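Local structure of scyllo-inosose 3-dehydrogenase (Thermotoga maritima, 3IP1) at residues L8-D13 / K35-P40; G101-A106 / E123-E128; V292-W297 / A320-P325; R308-T313 / V333-I338. The protein catalyses the NAD(+)-dependent oxidation of scyllo-inosose to 3-dehydro-scyllo-inosose, a zinc-dehydrogenase reaction that probably serves in the breakdown of myo-inositol. All blocks are in the same frame, centred on the assembly; numbering follows the deposited sequence.

Contact 1 (L8-D13 / K35-P40)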
loop_
_atom_site.group_PDB
_atom_site.type_symbol
_atom_site.label_atom_id
_atom_site.label_comp_id
_atom_site.label_asym_id
_atom_site.label_seq_id
_atom_site.Cartn_x
_atom_site.Cartn_y
_atom_site.Cartn_z
ATOM N N LEU A 8 -33.642 27.460 -2.871
ATOM C CA LEU A 8 -33.848 27.590 -1.428
ATOM C C LEU A 8 -33.477 28.994 -0.961
ATOM O O LEU A 8 -32.371 29.459 -1.190
ATOM C CB LEU A 8 -33.042 26.537 -0.640
ATOM C CG LEU A 8 -33.304 26.361 0.875
ATOM C CD1 LEU A 8 -33.039 24.925 1.330
ATOM C CD2 LEU A 8 -32.513 27.342 1.761
ATOM N N HIS A 9 -34.414 29.653 -0.290
ATOM C CA HIS A 9 -34.159 30.939 0.341
ATOM C C HIS A 9 -34.215 30.755 1.846
ATOM O O HIS A 9 -34.999 29.956 2.344
ATOM C CB HIS A 9 -35.213 31.967 -0.108
ATOM C CG HIS A 9 -35.115 32.316 -1.562
ATOM N ND1 HIS A 9 -34.510 33.473 -2.010
ATOM C CD2 HIS A 9 -35.502 31.637 -2.669
ATOM C CE1 HIS A 9 -34.531 33.494 -3.331
ATOM N NE2 HIS A 9 -35.126 32.391 -3.755
ATOM N N ALA A 10 -33.363 31.468 2.570
ATOM C CA ALA A 10 -33.408 31.425 4.019
ATOM C C ALA A 10 -32.967 32.767 4.567
ATOM O O ALA A 10 -32.389 33.571 3.839
ATOM C CB ALA A 10 -32.517 30.304 4.559
ATOM N N LYS A 11 -33.239 32.988 5.855
ATOM C CA LYS A 11 -32.796 34.188 6.578
ATOM C C LYS A 11 -31.405 34.007 7.216
ATOM O O LYS A 11 -31.145 32.996 7.875
ATOM C CB LYS A 11 -33.846 34.539 7.653
ATOM C CG LYS A 11 -33.578 35.824 8.436
ATOM C CD LYS A 11 -34.522 35.949 9.619
ATOM C CE LYS A 11 -34.287 37.271 10.390
ATOM N NZ LYS A 11 -35.275 37.450 11.499
ATOM N N TRP A 12 -30.514 34.982 7.016
ATOM C CA TRP A 12 -29.260 35.020 7.754
ATOM C C TRP A 12 -29.552 35.503 9.183
ATOM O O TRP A 12 -29.670 36.711 9.419
ATOM C CB TRP A 12 -28.247 35.953 7.081
ATOM C CG TRP A 12 -26.917 35.988 7.808
ATOM C CD1 TRP A 12 -26.606 36.719 8.926
ATOM C CD2 TRP A 12 -25.717 35.285 7.448
ATOM N NE1 TRP A 12 -25.296 36.495 9.294
ATOM C CE2 TRP A 12 -24.728 35.624 8.401
ATOM C CE3 TRP A 12 -25.383 34.402 6.408
ATOM C CZ2 TRP A 12 -23.421 35.103 8.350
ATOM C CZ3 TRP A 12 -24.097 33.881 6.360
ATOM C CH2 TRP A 12 -23.125 34.243 7.328
ATOM N N ASP A 13 -29.646 34.576 10.136
ATOM C CA ASP A 13 -30.089 34.935 11.489
ATOM C C ASP A 13 -29.426 34.040 12.531
ATOM O O ASP A 13 -30.089 33.191 13.116
ATOM C CB ASP A 13 -31.618 34.826 11.579
ATOM C CG ASP A 13 -32.197 35.513 12.814
ATOM O OD1 ASP A 13 -31.451 36.212 13.518
ATOM O OD2 ASP A 13 -33.408 35.348 13.079
ATOM N N LYS A 35 -26.055 26.836 12.193
ATOM C CA LYS A 35 -25.815 27.896 13.169
ATOM C C LYS A 35 -26.237 29.266 12.638
ATOM O O LYS A 35 -26.168 30.251 13.372
ATOM C CB LYS A 35 -24.324 27.965 13.540
ATOM C CG LYS A 35 -23.763 26.679 14.137
ATOM C CD LYS A 35 -24.452 26.346 15.457
ATOM C CE LYS A 35 -23.587 25.427 16.304
ATOM N NZ LYS A 35 -24.315 25.029 17.533
ATOM N N VAL A 36 -26.647 29.326 11.368
ATOM C CA VAL A 36 -26.815 30.606 10.686
ATOM C C VAL A 36 -28.158 30.778 9.972
ATOM O O VAL A 36 -28.878 31.749 10.207
ATOM C CB VAL A 36 -25.671 30.814 9.680
ATOM C CG1 VAL A 36 -25.934 32.043 8.788
ATOM C CG2 VAL A 36 -24.348 30.973 10.421
ATOM N N TRP A 37 -28.481 29.835 9.093
ATOM C CA TRP A 37 -29.653 29.944 8.245
ATOM C C TRP A 37 -30.931 29.512 8.950
ATOM O O TRP A 37 -31.003 28.445 9.572
ATOM C CB TRP A 37 -29.457 29.160 6.937
ATOM C CG TRP A 37 -28.267 29.588 6.124
ATOM C CD1 TRP A 37 -27.119 28.876 5.937
ATOM C CD2 TRP A 37 -28.094 30.825 5.394
ATOM N NE1 TRP A 37 -26.255 29.573 5.133
ATOM C CE2 TRP A 37 -26.822 30.771 4.786
ATOM C CE3 TRP A 37 -28.892 31.967 5.194
ATOM C CZ2 TRP A 37 -26.319 31.816 3.984
ATOM C CZ3 TRP A 37 -28.400 33.000 4.392
ATOM C CH2 TRP A 37 -27.124 32.912 3.791
ATOM N N ARG A 38 -31.949 30.352 8.823
ATOM C CA ARG A 38 -33.217 30.166 9.530
ATOM C C ARG A 38 -34.412 30.326 8.572
ATOM O O ARG A 38 -34.342 31.111 7.622
ATOM C CB ARG A 38 -33.285 31.219 10.627
ATOM C CG ARG A 38 -34.131 30.854 11.803
ATOM C CD ARG A 38 -33.903 31.871 12.896
ATOM N NE ARG A 38 -34.592 31.502 14.112
ATOM C CZ ARG A 38 -34.742 32.317 15.150
ATOM N NH1 ARG A 38 -34.262 33.557 15.102
ATOM N NH2 ARG A 38 -35.380 31.888 16.225
ATOM N N TYR A 39 -35.493 29.599 8.842
ATOM C CA TYR A 39 -36.756 29.656 8.075
ATOM C C TYR A 39 -36.564 29.390 6.582
ATOM O O TYR A 39 -36.958 30.195 5.756
ATOM C CB TYR A 39 -37.494 30.995 8.287
ATOM C CG TYR A 39 -37.511 31.461 9.743
ATOM C CD1 TYR A 39 -38.206 30.745 10.721
ATOM C CD2 TYR A 39 -36.821 32.607 10.132
ATOM C CE1 TYR A 39 -38.210 31.165 12.062
ATOM C CE2 TYR A 39 -36.835 33.041 11.457
ATOM C CZ TYR A 39 -37.525 32.306 12.411
ATOM O OH TYR A 39 -37.524 32.734 13.701
ATOM N N PRO A 40 -35.963 28.239 6.228
ATOM C CA PRO A 40 -35.706 28.001 4.811
ATOM C C PRO A 40 -37.005 27.803 4.048
ATOM O O PRO A 40 -37.994 27.332 4.608
ATOM C CB PRO A 40 -34.915 26.692 4.824
ATOM C CG PRO A 40 -35.457 25.968 6.068
ATOM C CD PRO A 40 -35.624 27.068 7.060
#
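K11 and R38 form an antiparallel hydrogen-bonded pair, K11 N donating to R38 O at 2.8 Å and R38 N to K11 O at 2.9 Å. A third backbone bond runs from D13 N to V36 O. In the non-hydrogen-bonded pair between these, W12 and W37, the W37 CA hydrogen leans toward K11 O in a CA-H...O contact.

The aromatic layer lies on the W12 and W37 face. Because CG of W12 stands opposite its backbone N (chi1 -179°), the indole swings out until its edge meets the face of W37 in a T-shaped stack, planes at 89° and six-membered ring centroids 5.1 Å apart. V36 suits its place by offering a compact methyl: CG1 sits over the W12 six-membered ring, 3.4 Å from its centroid, a CH-pi contact. The small A10 lets W37 and P40 close in on its CB.

In this antiparallel sheet, separate from that of strand 98-106, strand 3-12 takes two successive partners: 37-38, then, after the chain turns a corner at Y39, strand 40-47. Beyond that corner L8 CD2 rests on P40 CB at 3.9 Å, and L8 touches helix 69-75.

The charges gather on the K11 and R38 face. R38 NH1 reaches D13 OD2 in a salt bridge at 2.8 Å, from above the carboxylate plane while the oxygen lies near the guanidinium plane. K11 NZ binds the same oxygen weakly, completing a salt-bridge network that probably eases the nearness of the two cations. Y39 OH lies over the centre of the R38 guanidinium, whose NE is bonded to E80 O.

Contact 2 (G101-A106 / E123-E128)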
loop_
_atom_site.group_PDB
_atom_site.type_symbol
_atom_site.label_atom_id
_atom_site.label_comp_id
_atom_site.label_asym_id
_atom_site.label_seq_id
_atom_site.Cartn_x
_atom_site.Cartn_y
_atom_site.Cartn_z
ATOM N N GLY A 101 -27.494 14.544 -17.582
ATOM C CA GLY A 101 -28.133 15.317 -18.631
ATOM C C GLY A 101 -27.304 15.288 -19.895
ATOM O O GLY A 101 -26.422 14.445 -20.044
ATOM N N VAL A 102 -27.598 16.185 -20.828
ATOM C CA VAL A 102 -26.855 16.202 -22.083
ATOM C C VAL A 102 -26.198 17.568 -22.292
ATOM O O VAL A 102 -26.774 18.612 -21.939
ATOM C CB VAL A 102 -27.732 15.754 -23.303
ATOM C CG1 VAL A 102 -28.387 14.406 -23.025
ATOM C CG2 VAL A 102 -28.791 16.771 -23.625
ATOM N N VAL A 103 -24.987 17.558 -22.835
ATOM C CA VAL A 103 -24.288 18.798 -23.138
ATOM C C VAL A 103 -25.023 19.540 -24.256
ATOM O O VAL A 103 -25.307 18.968 -25.312
ATOM C CB VAL A 103 -22.792 18.563 -23.505
ATOM C CG1 VAL A 103 -22.090 19.895 -23.705
ATOM C CG2 VAL A 103 -22.082 17.762 -22.379
ATOM N N VAL A 104 -25.354 20.804 -24.007
ATOM C CA VAL A 104 -25.989 21.630 -25.035
ATOM C C VAL A 104 -25.101 22.779 -25.478
ATOM O O VAL A 104 -25.377 23.416 -26.470
ATOM C CB VAL A 104 -27.419 22.160 -24.655
ATOM C CG1 VAL A 104 -28.400 21.005 -24.488
ATOM C CG2 VAL A 104 -27.379 23.092 -23.428
ATOM N N GLU A 105 -24.045 23.050 -24.728
ATOM C CA GLU A 105 -23.081 24.031 -25.123
ATOM C C GLU A 105 -21.777 23.770 -24.366
ATOM O O GLU A 105 -21.808 23.389 -23.205
ATOM C CB GLU A 105 -23.610 25.432 -24.819
ATOM C CG GLU A 105 -22.650 26.520 -25.248
ATOM C CD GLU A 105 -23.274 27.897 -25.347
ATOM O OE1 GLU A 105 -22.687 28.741 -26.073
ATOM O OE2 GLU A 105 -24.322 28.143 -24.705
ATOM N N ALA A 106 -20.650 23.983 -25.039
ATOM C CA ALA A 106 -19.313 23.830 -24.455
ATOM C C ALA A 106 -18.405 24.972 -24.917
ATOM O O ALA A 106 -18.394 25.319 -26.097
ATOM C CB ALA A 106 -18.709 22.490 -24.862
ATOM N N GLU A 123 -23.553 14.992 -25.908
ATOM C CA GLU A 123 -22.861 14.025 -25.038
ATOM C C GLU A 123 -23.604 13.868 -23.702
ATOM O O GLU A 123 -23.890 14.877 -23.046
ATOM C CB GLU A 123 -21.416 14.460 -24.788
ATOM C CG GLU A 123 -20.629 13.580 -23.821
ATOM C CD GLU A 123 -19.985 12.355 -24.488
ATOM O OE1 GLU A 123 -20.360 12.026 -25.629
ATOM O OE2 GLU A 123 -19.110 11.708 -23.867
ATOM N N PRO A 124 -23.930 12.613 -23.304
ATOM C CA PRO A 124 -24.564 12.387 -21.996
ATOM C C PRO A 124 -23.520 12.408 -20.876
ATOM O O PRO A 124 -22.476 11.742 -20.980
ATOM C CB PRO A 124 -25.172 10.984 -22.123
ATOM C CG PRO A 124 -24.348 10.290 -23.197
ATOM C CD PRO A 124 -23.759 11.357 -24.079
ATOM N N VAL A 125 -23.811 13.147 -19.814
ATOM C CA VAL A 125 -22.846 13.316 -18.730
ATOM C C VAL A 125 -23.475 13.298 -17.351
ATOM O O VAL A 125 -24.689 13.515 -17.207
ATOM C CB VAL A 125 -22.009 14.635 -18.889
ATOM C CG1 VAL A 125 -21.136 14.565 -20.105
ATOM C CG2 VAL A 125 -22.912 15.876 -18.951
ATOM N N CYS A 126 -22.643 13.023 -16.347
ATOM C CA CYS A 126 -22.977 13.329 -14.965
ATOM C C CYS A 126 -21.843 14.211 -14.449
ATOM O O CYS A 126 -20.820 14.353 -15.112
ATOM C CB CYS A 126 -23.099 12.054 -14.137
ATOM S SG CYS A 126 -21.558 11.131 -14.010
ATOM N N ALA A 127 -22.000 14.802 -13.271
ATOM C CA ALA A 127 -20.934 15.647 -12.757
ATOM C C ALA A 127 -20.722 15.520 -11.256
ATOM O O ALA A 127 -21.608 15.082 -10.512
ATOM C CB ALA A 127 -21.135 17.101 -13.175
ATOM N N GLU A 128 -19.517 15.867 -10.827
ATOM C CA GLU A 128 -19.162 15.842 -9.425
ATOM C C GLU A 128 -19.811 17.035 -8.712
ATOM O O GLU A 128 -20.061 18.079 -9.323
ATOM C CB GLU A 128 -17.632 15.864 -9.258
ATOM C CG GLU A 128 -16.920 14.797 -10.084
ATOM C CD GLU A 128 -15.407 14.875 -10.012
ATOM O OE1 GLU A 128 -14.853 15.475 -9.076
ATOM O OE2 GLU A 128 -14.752 14.324 -10.903
#
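G101 and V125 are joined by two backbone bonds, G101 N to V125 O at 3.0 Å and V125 N to G101 O at 2.9 Å. Two residues along the strand, V103 N reaches E123 O at 2.9 Å. Between them V102 and P124 make a non-hydrogen-bonded pair, where proline costs this neighbour nothing, since an N-H there would face away. Side chains add little: V103 CG2 meets V125 CG2 at 4.0 Å, and the same methyl lies against E123 O. CG1 of V103 stands opposite the backbone N (chi1 -176°), which leaves CG2 beside that N.

Outward, V102 and P124 lean on F188 of helix 185-192, while the E123 carboxylate turns away. The short segments cross at 106°. Against its other neighbour, strand 57-66, strand 98-106 has a classic beta bulge, V104 and E105 both facing I59. The pairing belongs to the curled sheet of the GroES-like domain, on the strand that begins with zinc ligand E98. With three main-chain bonds and side-chain contact largely confined to V103 and V125, cohesion comes mainly from the backbone; the E123 carboxylate is held by S174 and N112 and probably balanced by R114.

Contact 3 (V292-W297 / A320-P325)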
loop_
_atom_site.group_PDB
_atom_site.type_symbol
_atom_site.label_atom_id
_atom_site.label_comp_id
_atom_site.label_asym_id
_atom_site.label_seq_id
_atom_site.Cartn_x
_atom_site.Cartn_y
_atom_site.Cartn_z
ATOM N N VAL A 292 -25.450 7.158 13.539
ATOM C CA VAL A 292 -25.474 6.975 14.992
ATOM C C VAL A 292 -24.297 6.100 15.458
ATOM O O VAL A 292 -24.498 5.112 16.177
ATOM C CB VAL A 292 -26.862 6.461 15.519
ATOM C CG1 VAL A 292 -27.881 7.578 15.480
ATOM C CG2 VAL A 292 -27.374 5.262 14.718
ATOM N N PRO A 293 -23.054 6.484 15.063
ATOM C CA PRO A 293 -21.876 5.662 15.344
ATOM C C PRO A 293 -21.669 5.460 16.827
ATOM O O PRO A 293 -21.066 4.478 17.233
ATOM C CB PRO A 293 -20.706 6.471 14.735
ATOM C CG PRO A 293 -21.200 7.854 14.637
ATOM C CD PRO A 293 -22.674 7.730 14.368
ATOM N N GLN A 294 -22.189 6.369 17.633
ATOM C CA GLN A 294 -22.138 6.198 19.081
ATOM C C GLN A 294 -23.137 5.169 19.625
ATOM O O GLN A 294 -22.951 4.677 20.735
ATOM C CB GLN A 294 -22.283 7.548 19.787
ATOM C CG GLN A 294 -23.684 8.145 19.748
ATOM C CD GLN A 294 -24.102 8.660 18.371
ATOM O OE1 GLN A 294 -25.290 8.739 18.083
ATOM N NE2 GLN A 294 -23.128 9.013 17.519
ATOM N N LEU A 295 -24.182 4.831 18.860
ATOM C CA LEU A 295 -25.098 3.733 19.252
ATOM C C LEU A 295 -24.650 2.354 18.752
ATOM O O LEU A 295 -24.913 1.337 19.400
ATOM C CB LEU A 295 -26.543 3.970 18.773
ATOM C CG LEU A 295 -27.358 5.247 19.075
ATOM C CD1 LEU A 295 -28.813 5.068 18.605
ATOM C CD2 LEU A 295 -27.313 5.675 20.556
ATOM N N VAL A 296 -24.009 2.307 17.586
ATOM C CA VAL A 296 -23.621 1.017 17.004
ATOM C C VAL A 296 -22.162 0.620 17.266
ATOM O O VAL A 296 -21.788 -0.503 16.994
ATOM C CB VAL A 296 -23.926 0.921 15.488
ATOM C CG1 VAL A 296 -25.434 0.847 15.248
ATOM C CG2 VAL A 296 -23.277 2.078 14.723
ATOM N N TRP A 297 -21.361 1.539 17.801
ATOM C CA TRP A 297 -19.946 1.270 18.002
ATOM C C TRP A 297 -19.668 0.092 18.935
ATOM O O TRP A 297 -18.823 -0.746 18.613
ATOM C CB TRP A 297 -19.198 2.508 18.504
ATOM C CG TRP A 297 -17.764 2.470 18.143
ATOM C CD1 TRP A 297 -16.731 2.079 18.936
ATOM C CD2 TRP A 297 -17.190 2.816 16.870
ATOM N NE1 TRP A 297 -15.544 2.167 18.246
ATOM C CE2 TRP A 297 -15.800 2.610 16.972
ATOM C CE3 TRP A 297 -17.719 3.283 15.660
ATOM C CZ2 TRP A 297 -14.919 2.868 15.904
ATOM C CZ3 TRP A 297 -16.851 3.532 14.592
ATOM C CH2 TRP A 297 -15.466 3.325 14.727
ATOM N N ALA A 320 -22.121 12.359 11.871
ATOM C CA ALA A 320 -22.729 12.359 13.197
ATOM C C ALA A 320 -22.083 13.440 14.044
ATOM O O ALA A 320 -20.906 13.771 13.844
ATOM C CB ALA A 320 -22.546 11.023 13.862
ATOM N N ASP A 321 -22.831 13.965 15.010
ATOM C CA ASP A 321 -22.253 14.937 15.938
ATOM C C ASP A 321 -21.648 14.297 17.207
ATOM O O ASP A 321 -20.581 14.730 17.683
ATOM C CB ASP A 321 -23.282 16.010 16.300
ATOM C CG ASP A 321 -22.633 17.286 16.794
ATOM O OD1 ASP A 321 -21.767 17.834 16.074
ATOM O OD2 ASP A 321 -22.987 17.742 17.903
ATOM N N ALA A 322 -22.312 13.265 17.731
ATOM C CA ALA A 322 -21.949 12.671 19.018
ATOM C C ALA A 322 -20.603 11.913 19.008
ATOM O O ALA A 322 -20.281 11.229 18.030
ATOM C CB ALA A 322 -23.062 11.759 19.486
ATOM N N LYS A 323 -19.842 12.045 20.101
ATOM C CA LYS A 323 -18.595 11.296 20.312
ATOM C C LYS A 323 -18.806 9.793 20.184
ATOM O O LYS A 323 -19.866 9.263 20.512
ATOM C CB LYS A 323 -17.986 11.552 21.704
ATOM C CG LYS A 323 -17.713 12.988 22.077
ATOM C CD LYS A 323 -16.750 13.663 21.112
ATOM C CE LYS A 323 -16.388 15.061 21.599
ATOM N NZ LYS A 323 -15.966 15.902 20.450
ATOM N N ILE A 324 -17.770 9.110 19.721
ATOM C CA ILE A 324 -17.785 7.662 19.613
ATOM C C ILE A 324 -17.023 7.077 20.820
ATOM O O ILE A 324 -15.920 7.537 21.146
ATOM C CB ILE A 324 -17.141 7.234 18.283
ATOM C CG1 ILE A 324 -17.979 7.749 17.109
ATOM C CG2 ILE A 324 -16.933 5.731 18.225
ATOM C CD1 ILE A 324 -17.168 8.017 15.888
ATOM N N PRO A 325 -17.617 6.063 21.485
ATOM C CA PRO A 325 -16.960 5.443 22.630
ATOM C C PRO A 325 -15.958 4.358 22.181
ATOM O O PRO A 325 -16.229 3.153 22.262
ATOM C CB PRO A 325 -18.142 4.878 23.445
ATOM C CG PRO A 325 -19.212 4.582 22.408
ATOM C CD PRO A 325 -18.882 5.379 21.150
#
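Q294, I324 and W297 bury the most surface where the first turn of helix 293-306 meets 320-325. I324 is wedged between two partners. Its CG2, opposite the backbone N, lies over one face of the W297 indole, 3.3 Å from the five-membered ring centroid in a CH-pi contact; its CG1 meets P293 CB at 3.8 Å. A beta-branched chain suits this place, its two arms serving both neighbours. W297 also sets CB against P325 CD at 3.9 Å. With alanine in place of W297, the CG2 methyl of I324 would probably lose the flat surface it rests on, leaving a gap beside V314 and I316 of strand 313-316.

Q294 bends at chi2 (-71°), laying its amide along A322, with NE2 3.4 Å from CB. Its own CB lies 3.1 Å from K323 O. P293 suits the first turn, where no helix bond needs its N-H, and presses CD tightly on A320 CB.

In this Rossmann-type coenzyme domain the helix packs on a strand that pairs, through I324, with one of the second subunit. No hydrogen bond crosses here, and buried Q294 NE2 has no partner in the model, so the contact probably holds mainly by apolar fit.

Contact 4 (R308-T313 / V333-I338)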
loop_
_atom_site.group_PDB
_atom_site.type_symbol
_atom_site.label_atom_id
_atom_site.label_comp_id
_atom_site.label_asym_id
_atom_site.label_seq_id
_atom_site.Cartn_x
_atom_site.Cartn_y
_atom_site.Cartn_z
ATOM N N ARG A 308 -12.482 -14.127 14.759
ATOM C CA ARG A 308 -11.163 -14.713 14.603
ATOM C C ARG A 308 -10.328 -14.005 13.537
ATOM O O ARG A 308 -9.088 -14.044 13.577
ATOM C CB ARG A 308 -11.311 -16.189 14.291
ATOM C CG ARG A 308 -12.117 -16.901 15.365
ATOM C CD ARG A 308 -11.995 -18.389 15.252
ATOM N NE ARG A 308 -10.604 -18.817 15.355
ATOM C CZ ARG A 308 -10.216 -20.082 15.252
ATOM N NH1 ARG A 308 -11.116 -21.036 15.053
ATOM N NH2 ARG A 308 -8.935 -20.391 15.345
ATOM N N GLY A 309 -11.003 -13.360 12.588
ATOM C CA GLY A 309 -10.332 -12.548 11.565
ATOM C C GLY A 309 -9.615 -11.383 12.227
ATOM O O GLY A 309 -9.954 -10.973 13.331
ATOM N N ILE A 310 -8.590 -10.872 11.569
ATOM C CA ILE A 310 -7.903 -9.684 12.063
ATOM C C ILE A 310 -7.841 -8.689 10.921
ATOM O O ILE A 310 -8.390 -8.954 9.853
ATOM C CB ILE A 310 -6.490 -9.998 12.610
ATOM C CG1 ILE A 310 -5.651 -10.753 11.571
ATOM C CG2 ILE A 310 -6.582 -10.765 13.926
ATOM C CD1 ILE A 310 -4.147 -10.815 11.939
ATOM N N ASN A 311 -7.202 -7.544 11.147
ATOM C CA ASN A 311 -7.069 -6.526 10.104
ATOM C C ASN A 311 -8.397 -5.895 9.633
ATOM O O ASN A 311 -8.480 -5.414 8.512
ATOM C CB ASN A 311 -6.258 -7.086 8.915
ATOM C CG ASN A 311 -4.815 -7.349 9.288
ATOM O OD1 ASN A 311 -4.129 -6.471 9.829
ATOM N ND2 ASN A 311 -4.342 -8.560 9.017
ATOM N N ALA A 312 -9.423 -5.896 10.492
ATOM C CA ALA A 312 -10.686 -5.225 10.159
ATOM C C ALA A 312 -10.460 -3.734 10.035
ATOM O O ALA A 312 -9.657 -3.154 10.763
ATOM C CB ALA A 312 -11.762 -5.494 11.204
ATOM N N THR A 313 -11.170 -3.129 9.099
ATOM C CA THR A 313 -11.211 -1.692 8.957
ATOM C C THR A 313 -12.635 -1.198 9.230
ATOM O O THR A 313 -13.608 -1.760 8.702
ATOM C CB THR A 313 -10.752 -1.277 7.539
ATOM O OG1 THR A 313 -9.367 -1.589 7.395
ATOM C CG2 THR A 313 -10.959 0.229 7.311
ATOM N N VAL A 333 -5.520 -5.136 19.893
ATOM C CA VAL A 333 -5.494 -6.576 20.043
ATOM C C VAL A 333 -5.974 -7.336 18.778
ATOM O O VAL A 333 -5.513 -8.446 18.512
ATOM C CB VAL A 333 -6.253 -7.020 21.335
ATOM C CG1 VAL A 333 -6.297 -8.545 21.461
ATOM C CG2 VAL A 333 -5.583 -6.426 22.599
ATOM N N ARG A 334 -6.887 -6.749 18.008
ATOM C CA ARG A 334 -7.378 -7.417 16.795
ATOM C C ARG A 334 -6.737 -6.867 15.519
ATOM O O ARG A 334 -7.174 -7.186 14.405
ATOM C CB ARG A 334 -8.911 -7.363 16.714
ATOM C CG ARG A 334 -9.635 -7.692 18.022
ATOM C CD ARG A 334 -9.229 -9.056 18.620
ATOM N NE ARG A 334 -9.539 -10.171 17.720
ATOM C CZ ARG A 334 -8.630 -11.030 17.268
ATOM N NH1 ARG A 334 -8.988 -12.011 16.455
ATOM N NH2 ARG A 334 -7.370 -10.925 17.664
ATOM N N ARG A 335 -5.720 -6.027 15.691
ATOM C CA ARG A 335 -4.991 -5.442 14.552
ATOM C C ARG A 335 -5.950 -4.733 13.583
ATOM O O ARG A 335 -5.890 -4.917 12.357
ATOM C CB ARG A 335 -4.164 -6.532 13.829
ATOM C CG ARG A 335 -2.881 -6.010 13.223
ATOM C CD ARG A 335 -2.224 -7.070 12.335
ATOM N NE ARG A 335 -0.864 -6.687 12.005
ATOM C CZ ARG A 335 -0.512 -6.022 10.913
ATOM N NH1 ARG A 335 0.758 -5.700 10.726
ATOM N NH2 ARG A 335 -1.421 -5.692 10.011
ATOM N N ALA A 336 -6.826 -3.914 14.147
ATOM C CA ALA A 336 -7.887 -3.283 13.378
ATOM C C ALA A 336 -7.614 -1.799 13.236
ATOM O O ALA A 336 -6.736 -1.252 13.900
ATOM C CB ALA A 336 -9.249 -3.544 14.025
ATOM N N GLN A 337 -8.319 -1.160 12.317
ATOM C CA GLN A 337 -8.155 0.278 12.109
ATOM C C GLN A 337 -9.476 0.990 11.771
ATOM O O GLN A 337 -10.479 0.364 11.454
ATOM C CB GLN A 337 -7.082 0.588 11.042
ATOM C CG GLN A 337 -7.214 -0.169 9.701
ATOM C CD GLN A 337 -6.665 -1.634 9.737
ATOM O OE1 GLN A 337 -5.724 -1.980 10.480
ATOM N NE2 GLN A 337 -7.269 -2.485 8.933
ATOM N N ILE A 338 -9.425 2.314 11.844
ATOM C CA ILE A 338 -10.571 3.181 11.662
ATOM C C ILE A 338 -10.161 4.282 10.701
ATOM O O ILE A 338 -9.193 4.994 10.954
ATOM C CB ILE A 338 -10.961 3.881 13.003
ATOM C CG1 ILE A 338 -11.238 2.848 14.112
ATOM C CG2 ILE A 338 -12.168 4.826 12.794
ATOM C CD1 ILE A 338 -11.272 3.466 15.483
HETATM O O HOH W 1 -7.610 -14.881 15.672
HETATM O O HOH W 2 -4.576 -3.754 8.856
HETATM O O HOH W 3 -9.643 -7.069 13.106
#
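N311 turns CG opposite its carbonyl carbon (chi1 -67°) and R335 runs extended from CG to NE, which lays the two side chains alongside each other. The long arginine can thus carry R335 NH2 to N311 OD1 at 2.8 Å, the oxygen at the guanidinium edge and the amide nearly perpendicular to it. Q337 folds instead: CG sits between the backbone N and carbonyl carbon (chi1 50°) and the chain bends at chi2, bringing NE2 back to T313 OG1 at 2.8 Å, almost straight (177°) and in the amide plane.

Backbone bonds fix the same register. Q337 N donates to A312 O at 2.9 Å, N311 N to R334 O at 3.3 Å, and T313 with Q337 forms the parallel bridge. N311 and R335 both adopt left-handed backbone angles, readily taken by asparagine, so the paired chains swerve before strands 313-316 and 337-340. One water donates to N311 OD1 and to Q337 OE1; another links A312 N with R334 O.

Here the Rossmann sheet ends within the chain, and Q337 and I338 continue it antiparallel into the second subunit. A leucine replacing R335 would probably leave N311 OD1 with the water as its remaining donor here and its amide less firmly fixed. R207 of the second subunit comes close to R335 and bonds Q337 OE1, so the amide oxygens of N311 and Q337 probably temper the nearness of two positive charges.

In the fold
Contact 2 is the buried one, while contacts 1, 3 and 4 mix buried residues with others nearer solvent. Contacts 1 and 2 are antiparallel strand pairs, on separate sheets, their centres about 32 Å apart; the first adds aromatic and ionic side chains to its backbone bonds, the second scarcely any. Contacts 3 and 4 belong to the coenzyme domain: contact 3 begins helix 293-306, which also packs on contact 4, and contact 4 enters strand 313-316, which W297 touches. They touch, W297 CZ2 lying 3.7 Å from I338 CD1, yet contact 3 is mainly apolar, whereas contact 4 is polar and bridged by waters. Both extend a sheet into the second subunit; contacts 1 and 2 touch no other chain.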